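Local coordinates for protein IclR family transcriptional regulator (PDB 5WHM) that probably represses transcription as a DNA-binding IclR-type regulator, joining a helix-turn-helix domain to a GAF-like C-terminal domain of the kind that senses small molecules, at residues A122-L127 with L151-S156; S218-L223 with V230-C235. All coordinates share one frame; numbering follows the deposited sequence.

How the contacts relate
Both contacts lie in the C-terminal, GAF-like part of this IclR-type regulator, their centres about 11 Å apart. Contact 1 comes first along the chain and closes before contact 2 begins. They share one antiparallel sheet: strand 118-125, which carries one side of contact 1, runs beside strand 229-238, which carries one side of contact 2, and Ala122 N probably donates a hydrogen bond to Val232 O at 2.9 Å. Contact 2 is a regular ladder within that sheet, whereas contact 1 joins strands 118-125 and 150-152 past their ends, beyond the intervening strand 128-135. The shared sheet and helix 157-165 thus link contact 1 to the acetic acid site at contact 2.

Contact 1: residues A122-L127 with L151-S156; sequences AARDRL and LPLAGS
Leu153 lies at the middle of this contact, meeting both Arg124 and Leu127 from the end of strand 150-152. Its CD2 methyl does most of the apolar touching, 4.0 Å from CA of Leu127 and 4.1 Å from CD of Arg124. CD1 sits beside the same Arg124 CD, where the arginine stem passes slantwise across the end of Leu153; the approach of Leu153 CD2 to Leu127 CD2 is looser, at 4.4 Å. Leucine suits this buried place because its forked apolar end can meet Arg124 and Leu127 together, with Met129 and Ile174 around it.

Polar links across the segments are sparse. Leu153 N gives Leu127 O a weak hydrogen bond, 3.3 Å long and bent to 133° at the hydrogen, and it is the one hydrogen bond that joins the two segments.

Within each segment a side chain steadies the local turn. Arg124 starts out extended, with CG opposite the backbone N (chi1 -178°), then bends at chi3 (70°), which turns the edge of its guanidinium toward the carbonyl of its own turn. There NH1 meets Arg126 O at 2.8 Å, in the plane of the guanidinium and on a carbonyl lone pair. An arginine thus offers a greasy stem to Leu153 and a donor to the turn. In the other segment Ser156 OG donates to Pro152 O at 2.7 Å; Ser156 is also the N-cap of helix 157-165.

The charged end of Arg126 leads away to a salt bridge with Glu31. In the GAF-like domain, the contact joins the turn between antiparallel strands 118-125 and 128-135 to the segment leading from strand 150-152 into helix 157-165. Met129 of strand 128-135 touches Arg124 and Leu153, and helix 168-181 packs alongside, Ile174 meeting the same two and Ile178 meeting Leu127.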
ATOM      1  N   ALA C 122      -8.925  -1.123  11.974  1.00 27.85           N
ATOM      2  CA  ALA C 122      -7.479  -1.290  12.097  1.00 32.67           C
ATOM      3  C   ALA C 122      -7.154  -2.730  12.471  1.00 32.08           C
ATOM      4  O   ALA C 122      -7.996  -3.448  13.013  1.00 27.30           O
ATOM      5  CB  ALA C 122      -6.886  -0.342  13.155  1.00 29.25           C
ATOM      6  N   ALA C 123      -5.911  -3.144  12.182  1.00 27.04           N
ATOM      7  CA  ALA C 123      -5.383  -4.417  12.667  1.00 27.14           C
ATOM      8  C   ALA C 123      -3.899  -4.236  12.998  1.00 29.21           C
ATOM      9  O   ALA C 123      -3.243  -3.298  12.530  1.00 28.27           O
ATOM     10  CB  ALA C 123      -5.570  -5.547  11.635  1.00 29.18           C
ATOM     11  N   ARG C 124      -3.377  -5.145  13.812  1.00 29.14           N
ATOM     12  CA  ARG C 124      -2.026  -4.996  14.329  1.00 31.41           C
ATOM     13  C   ARG C 124      -0.984  -5.461  13.315  1.00 30.17           C
ATOM     14  O   ARG C 124      -1.181  -6.469  12.627  1.00 30.31           O
ATOM     15  CB  ARG C 124      -1.867  -5.795  15.617  1.00 31.42           C
ATOM     16  CG  ARG C 124      -0.493  -5.651  16.242  1.00 34.79           C
ATOM     17  CD  ARG C 124      -0.411  -6.370  17.592  1.00 36.55           C
ATOM     18  NE  ARG C 124      -0.439  -7.826  17.445  1.00 36.73           N
ATOM     19  CZ  ARG C 124       0.643  -8.581  17.256  1.00 42.00           C
ATOM     20  NH1 ARG C 124       1.850  -8.030  17.158  1.00 38.35           N
ATOM     21  NH2 ARG C 124       0.517  -9.890  17.147  1.00 44.17           N
ATOM     22  N   ASP C 125       0.132  -4.728  13.241  1.00 30.59           N
ATOM     23  CA  ASP C 125       1.374  -5.205  12.609  1.00 31.57           C
ATOM     24  C   ASP C 125       2.519  -4.861  13.559  1.00 35.68           C
ATOM     25  O   ASP C 125       2.813  -3.677  13.775  1.00 33.13           O
ATOM     26  CB  ASP C 125       1.602  -4.596  11.202  1.00 30.77           C
ATOM     27  CG  ASP C 125       2.991  -4.998  10.593  1.00 41.03           C
ATOM     28  OD1 ASP C 125       3.926  -4.166  10.539  1.00 38.18           O
ATOM     29  OD2 ASP C 125       3.156  -6.174  10.185  1.00 38.02           O
ATOM     30  N   ARG C 126       3.128  -5.899  14.148  1.00 34.93           N
ATOM     31  CA  ARG C 126       4.180  -5.818  15.164  1.00 38.89           C
ATOM     32  C   ARG C 126       3.709  -4.988  16.349  1.00 39.65           C
ATOM     33  O   ARG C 126       2.803  -5.417  17.067  1.00 37.82           O
ATOM     34  CB  ARG C 126       5.496  -5.268  14.598  1.00 37.97           C
ATOM     35  CG  ARG C 126       6.187  -6.260  13.697  1.00 48.95           C
ATOM     36  CD  ARG C 126       7.656  -5.940  13.526  1.00 51.45           C
ATOM     37  NE  ARG C 126       8.182  -6.750  12.450  1.00 54.62           N
ATOM     38  CZ  ARG C 126       9.438  -6.718  12.034  1.00 54.85           C
ATOM     39  NH1 ARG C 126      10.322  -5.897  12.600  1.00 52.32           N
ATOM     40  NH2 ARG C 126       9.796  -7.510  11.048  1.00 59.84           N
ATOM     41  N   LEU C 127       4.293  -3.806  16.558  1.00 38.71           N
ATOM     42  CA  LEU C 127       3.924  -2.969  17.701  1.00 39.74           C
ATOM     43  C   LEU C 127       3.098  -1.747  17.291  1.00 39.76           C
ATOM     44  O   LEU C 127       3.066  -0.749  18.020  1.00 42.67           O
ATOM     45  CB  LEU C 127       5.181  -2.547  18.472  1.00 40.63           C
ATOM     46  CG  LEU C 127       6.069  -3.690  18.999  1.00 49.71           C
ATOM     47  CD1 LEU C 127       7.446  -3.205  19.497  1.00 45.92           C
ATOM     48  CD2 LEU C 127       5.358  -4.468  20.101  1.00 47.31           C
ATOM     49  N   LEU C 151      -0.705   3.697  14.187  1.00 31.64           N
ATOM     50  CA  LEU C 151      -0.728   4.257  15.531  1.00 39.41           C
ATOM     51  C   LEU C 151       0.044   3.334  16.456  1.00 42.32           C
ATOM     52  O   LEU C 151      -0.046   2.112  16.320  1.00 37.11           O
ATOM     53  CB  LEU C 151      -2.161   4.399  16.071  1.00 38.23           C
ATOM     54  CG  LEU C 151      -3.005   5.497  15.424  1.00 46.03           C
ATOM     55  CD1 LEU C 151      -4.475   5.164  15.422  1.00 47.39           C
ATOM     56  CD2 LEU C 151      -2.814   6.736  16.220  1.00 50.53           C
ATOM     57  N   PRO C 152       0.759   3.886  17.438  1.00 45.24           N
ATOM     58  CA  PRO C 152       1.415   3.028  18.434  1.00 46.25           C
ATOM     59  C   PRO C 152       0.392   2.232  19.234  1.00 44.69           C
ATOM     60  O   PRO C 152      -0.743   2.663  19.454  1.00 45.27           O
ATOM     61  CB  PRO C 152       2.173   4.025  19.328  1.00 47.41           C
ATOM     62  CG  PRO C 152       1.383   5.321  19.187  1.00 50.22           C
ATOM     63  CD  PRO C 152       0.928   5.320  17.734  1.00 47.14           C
ATOM     64  N   LEU C 153       0.835   1.073  19.711  1.00 44.17           N
ATOM     65  CA  LEU C 153      -0.042   0.131  20.396  1.00 46.73           C
ATOM     66  C   LEU C 153      -0.525   0.670  21.744  1.00 49.27           C
ATOM     67  O   LEU C 153      -1.726   0.674  22.026  1.00 48.79           O
ATOM     68  CB  LEU C 153       0.706  -1.193  20.579  1.00 49.38           C
ATOM     69  CG  LEU C 153      -0.001  -2.521  20.330  1.00 48.12           C
ATOM     70  CD1 LEU C 153      -0.690  -2.465  19.008  1.00 44.75           C
ATOM     71  CD2 LEU C 153       0.992  -3.699  20.394  1.00 48.57           C
ATOM     72  N   ALA C 154       0.392   1.126  22.597  1.00 50.97           N
ATOM     73  CA  ALA C 154       0.080   1.216  24.020  1.00 55.09           C
ATOM     74  C   ALA C 154      -0.776   2.423  24.408  1.00 55.20           C
ATOM     75  O   ALA C 154      -1.474   2.361  25.432  1.00 57.51           O
ATOM     76  CB  ALA C 154       1.375   1.220  24.836  1.00 58.14           C
ATOM     77  N   GLY C 155      -0.744   3.510  23.642  1.00 50.15           N
ATOM     78  CA  GLY C 155      -1.428   4.722  24.060  1.00 48.68           C
ATOM     79  C   GLY C 155      -2.683   5.050  23.268  1.00 46.74           C
ATOM     80  O   GLY C 155      -3.416   5.979  23.628  1.00 50.95           O
ATOM     81  N   SER C 156      -2.937   4.303  22.193  1.00 40.88           N
ATOM     82  CA  SER C 156      -4.102   4.527  21.353  1.00 40.01           C
ATOM     83  C   SER C 156      -5.266   3.658  21.801  1.00 40.77           C
ATOM     84  O   SER C 156      -5.083   2.541  22.273  1.00 39.97           O
ATOM     85  CB  SER C 156      -3.804   4.230  19.877  1.00 36.75           C
ATOM     86  OG  SER C 156      -3.418   2.871  19.685  1.00 37.19           O
TER

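Contact 2: residues S218-L223 with V230-C235. With ACY (acetic acid), chain J.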
ATOM      1  N   SER C 218     -10.762   9.181  21.964  1.00 35.06           N
ATOM      2  CA  SER C 218     -11.236   8.123  21.096  1.00 30.09           C
ATOM      3  C   SER C 218     -11.609   6.905  21.926  1.00 34.93           C
ATOM      4  O   SER C 218     -11.150   6.740  23.070  1.00 35.48           O
ATOM      5  CB  SER C 218     -10.139   7.793  20.057  1.00 43.27           C
ATOM      6  OG  SER C 218     -10.297   6.498  19.529  1.00 47.50           O
ATOM      7  N   VAL C 219     -12.499   6.090  21.368  1.00 31.81           N
ATOM      8  CA  VAL C 219     -12.961   4.864  22.020  1.00 29.13           C
ATOM      9  C   VAL C 219     -12.853   3.772  20.973  1.00 32.29           C
ATOM     10  O   VAL C 219     -13.060   4.033  19.789  1.00 28.46           O
ATOM     11  CB  VAL C 219     -14.415   4.990  22.536  1.00 34.79           C
ATOM     12  CG1 VAL C 219     -15.376   5.351  21.400  1.00 31.71           C
ATOM     13  CG2 VAL C 219     -14.891   3.715  23.262  1.00 33.99           C
ATOM     14  N   ALA C 220     -12.525   2.552  21.394  1.00 31.99           N
ATOM     15  CA  ALA C 220     -12.327   1.472  20.424  1.00 29.57           C
ATOM     16  C   ALA C 220     -12.918   0.178  20.953  1.00 32.65           C
ATOM     17  O   ALA C 220     -12.996  -0.043  22.176  1.00 32.54           O
ATOM     18  CB  ALA C 220     -10.832   1.254  20.088  1.00 27.37           C
ATOM     19  N   VAL C 221     -13.347  -0.668  20.021  1.00 28.72           N
ATOM     20  CA  VAL C 221     -13.989  -1.946  20.340  1.00 31.09           C
ATOM     21  C   VAL C 221     -13.396  -3.010  19.427  1.00 33.03           C
ATOM     22  O   VAL C 221     -13.407  -2.833  18.195  1.00 30.31           O
ATOM     23  CB  VAL C 221     -15.512  -1.881  20.153  1.00 33.36           C
ATOM     24  CG1 VAL C 221     -16.131  -3.272  20.249  1.00 32.89           C
ATOM     25  CG2 VAL C 221     -16.152  -0.935  21.189  1.00 33.69           C
ATOM     26  N   PRO C 222     -12.879  -4.115  19.954  1.00 32.73           N
ATOM     27  CA  PRO C 222     -12.264  -5.127  19.089  1.00 32.10           C
ATOM     28  C   PRO C 222     -13.288  -6.153  18.611  1.00 36.88           C
ATOM     29  O   PRO C 222     -14.378  -6.298  19.163  1.00 35.42           O
ATOM     30  CB  PRO C 222     -11.226  -5.773  20.015  1.00 31.32           C
ATOM     31  CG  PRO C 222     -11.941  -5.745  21.395  1.00 33.35           C
ATOM     32  CD  PRO C 222     -12.809  -4.489  21.383  1.00 29.50           C
ATOM     33  N   LEU C 223     -12.923  -6.859  17.549  1.00 33.09           N
ATOM     34  CA  LEU C 223     -13.738  -7.950  17.029  1.00 31.86           C
ATOM     35  C   LEU C 223     -12.810  -9.094  16.638  1.00 36.65           C
ATOM     36  O   LEU C 223     -11.891  -8.893  15.842  1.00 44.70           O
ATOM     37  CB  LEU C 223     -14.546  -7.481  15.818  1.00 42.65           C
ATOM     38  CG  LEU C 223     -15.179  -8.561  14.949  1.00 47.88           C
ATOM     39  CD1 LEU C 223     -16.282  -9.245  15.743  1.00 52.15           C
ATOM     40  CD2 LEU C 223     -15.716  -7.935  13.696  1.00 48.67           C
ATOM     41  N   VAL C 230      -7.827 -10.272  14.905  1.00 47.67           N
ATOM     42  CA  VAL C 230      -8.503  -9.246  15.694  1.00 41.67           C
ATOM     43  C   VAL C 230      -8.590  -7.972  14.853  1.00 42.77           C
ATOM     44  O   VAL C 230      -7.569  -7.348  14.542  1.00 47.30           O
ATOM     45  CB  VAL C 230      -7.779  -8.989  17.017  1.00 46.67           C
ATOM     46  CG1 VAL C 230      -8.631  -8.086  17.918  1.00 43.58           C
ATOM     47  CG2 VAL C 230      -7.515 -10.306  17.722  1.00 56.18           C
ATOM     48  N   LEU C 231      -9.803  -7.597  14.447  1.00 33.71           N
ATOM     49  CA  LEU C 231     -10.016  -6.273  13.884  1.00 33.61           C
ATOM     50  C   LEU C 231     -10.470  -5.345  15.004  1.00 34.19           C
ATOM     51  O   LEU C 231     -11.058  -5.783  15.989  1.00 34.88           O
ATOM     52  CB  LEU C 231     -11.070  -6.293  12.775  1.00 34.51           C
ATOM     53  CG  LEU C 231     -10.821  -7.174  11.575  1.00 39.02           C
ATOM     54  CD1 LEU C 231     -12.087  -7.227  10.705  1.00 43.00           C
ATOM     55  CD2 LEU C 231      -9.618  -6.640  10.797  1.00 36.04           C
ATOM     56  N   VAL C 232     -10.147  -4.065  14.887  1.00 30.00           N
ATOM     57  CA  VAL C 232     -10.547  -3.127  15.931  1.00 27.90           C
ATOM     58  C   VAL C 232     -11.192  -1.935  15.249  1.00 26.98           C
ATOM     59  O   VAL C 232     -10.666  -1.437  14.244  1.00 30.20           O
ATOM     60  CB  VAL C 232      -9.364  -2.665  16.804  1.00 28.51           C
ATOM     61  CG1 VAL C 232      -9.908  -1.848  17.983  1.00 29.70           C
ATOM     62  CG2 VAL C 232      -8.526  -3.854  17.288  1.00 32.17           C
ATOM     63  N   PHE C 233     -12.324  -1.476  15.796  1.00 26.84           N
ATOM     64  CA  PHE C 233     -13.021  -0.309  15.277  1.00 33.06           C
ATOM     65  C   PHE C 233     -12.926   0.820  16.281  1.00 30.24           C
ATOM     66  O   PHE C 233     -13.027   0.592  17.489  1.00 31.65           O
ATOM     67  CB  PHE C 233     -14.477  -0.659  14.952  1.00 27.68           C
ATOM     68  CG  PHE C 233     -14.594  -1.742  13.912  1.00 30.03           C
ATOM     69  CD1 PHE C 233     -14.480  -3.090  14.277  1.00 31.63           C
ATOM     70  CD2 PHE C 233     -14.727  -1.416  12.556  1.00 30.89           C
ATOM     71  CE1 PHE C 233     -14.516  -4.111  13.283  1.00 32.01           C
ATOM     72  CE2 PHE C 233     -14.791  -2.415  11.574  1.00 30.42           C
ATOM     73  CZ  PHE C 233     -14.703  -3.770  11.939  1.00 30.80           C
ATOM     74  N   ASN C 234     -12.676   2.037  15.810  1.00 30.59           N
ATOM     75  CA  ASN C 234     -12.628   3.140  16.755  1.00 27.67           C
ATOM     76  C   ASN C 234     -13.461   4.305  16.246  1.00 33.50           C
ATOM     77  O   ASN C 234     -13.949   4.331  15.111  1.00 32.14           O
ATOM     78  CB  ASN C 234     -11.186   3.604  17.076  1.00 27.13           C
ATOM     79  CG  ASN C 234     -10.513   4.358  15.919  1.00 34.07           C
ATOM     80  OD1 ASN C 234     -11.090   4.557  14.853  1.00 39.09           O
ATOM     81  ND2 ASN C 234      -9.270   4.786  16.143  1.00 37.49           N
ATOM     82  N   CYS C 235     -13.640   5.270  17.135  1.00 34.26           N
ATOM     83  CA  CYS C 235     -14.338   6.498  16.801  1.00 32.80           C
ATOM     84  C   CYS C 235     -13.677   7.558  17.659  1.00 38.14           C
ATOM     85  O   CYS C 235     -13.606   7.399  18.884  1.00 35.27           O
ATOM     86  CB  CYS C 235     -15.829   6.374  17.090  1.00 35.54           C
ATOM     87  SG  CYS C 235     -16.747   7.916  16.755  1.00 39.38           S
TER
HETATM   88  C   ACY J 302      -6.991   6.248  19.034  1.00 38.54           C
HETATM   89  O   ACY J 302      -7.493   5.125  18.771  1.00 40.29           O
HETATM   90  OXT ACY J 302      -6.597   6.599  20.181  1.00 36.10           O
HETATM   91  CH3 ACY J 302      -6.843   7.234  17.908  1.00 35.90           C
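An antiparallel beta hairpin, formed by strands 216-225 and 229-238 of the GAF-like domain, brings these segments together. Val219 with Cys235, Val221 with Phe233 and Leu223 with Leu231 are its hydrogen-bonded pairs, each joined by two backbone bonds; Phe233 N to Val221 O is nearly straight (178° at the hydrogen). Ala220 with Asn234 and Pro222 with Val232 are the non-hydrogen-bonded pairs between them. Proline suits such a position: Pro222 N faces away from strand 229-238, so this strand pair needs no proton from it.

Alternation sorts the side chains onto two faces. On one, Leu223 and Phe233 lie side by side and point the same way, with Leu223 CD2 4.0 Å from Phe233 CE1. This greasy face, with Val221 and Cys235, is covered by helix 244-265; helix 101-115 also packs on Phe233 and Cys235.

The other face carries Ala220, Pro222, Val232 and Asn234. Ala220 CB sits 3.9 Å from Val232 CG1 and 3.8 Å from Asn234 CB, and its slight bulk suits the close approach of helix 157-165, where it meets Ser157. The first torsion of Asn234 (chi1 72°) carries its amide to where ND2 donates to O of an acetic acid molecule at 3.2 Å and also hydrogen-bonds with Tyr131 OH. Ser218 OG is hydrogen-bonded to Ser157 OG and lies 3.2 Å from the same acetic acid O, at weak range. Ser157 OG and Val158 N also bind the acetic acid.

The Asn234 face is thus apolar too, except at the Ser218-Asn234 end, where amide, hydroxyl and backbone N-H groups gather. Although the acetic acid probably came from the crystallisation liquor, its capture is consistent with a site able to receive a carboxylate-bearing ligand.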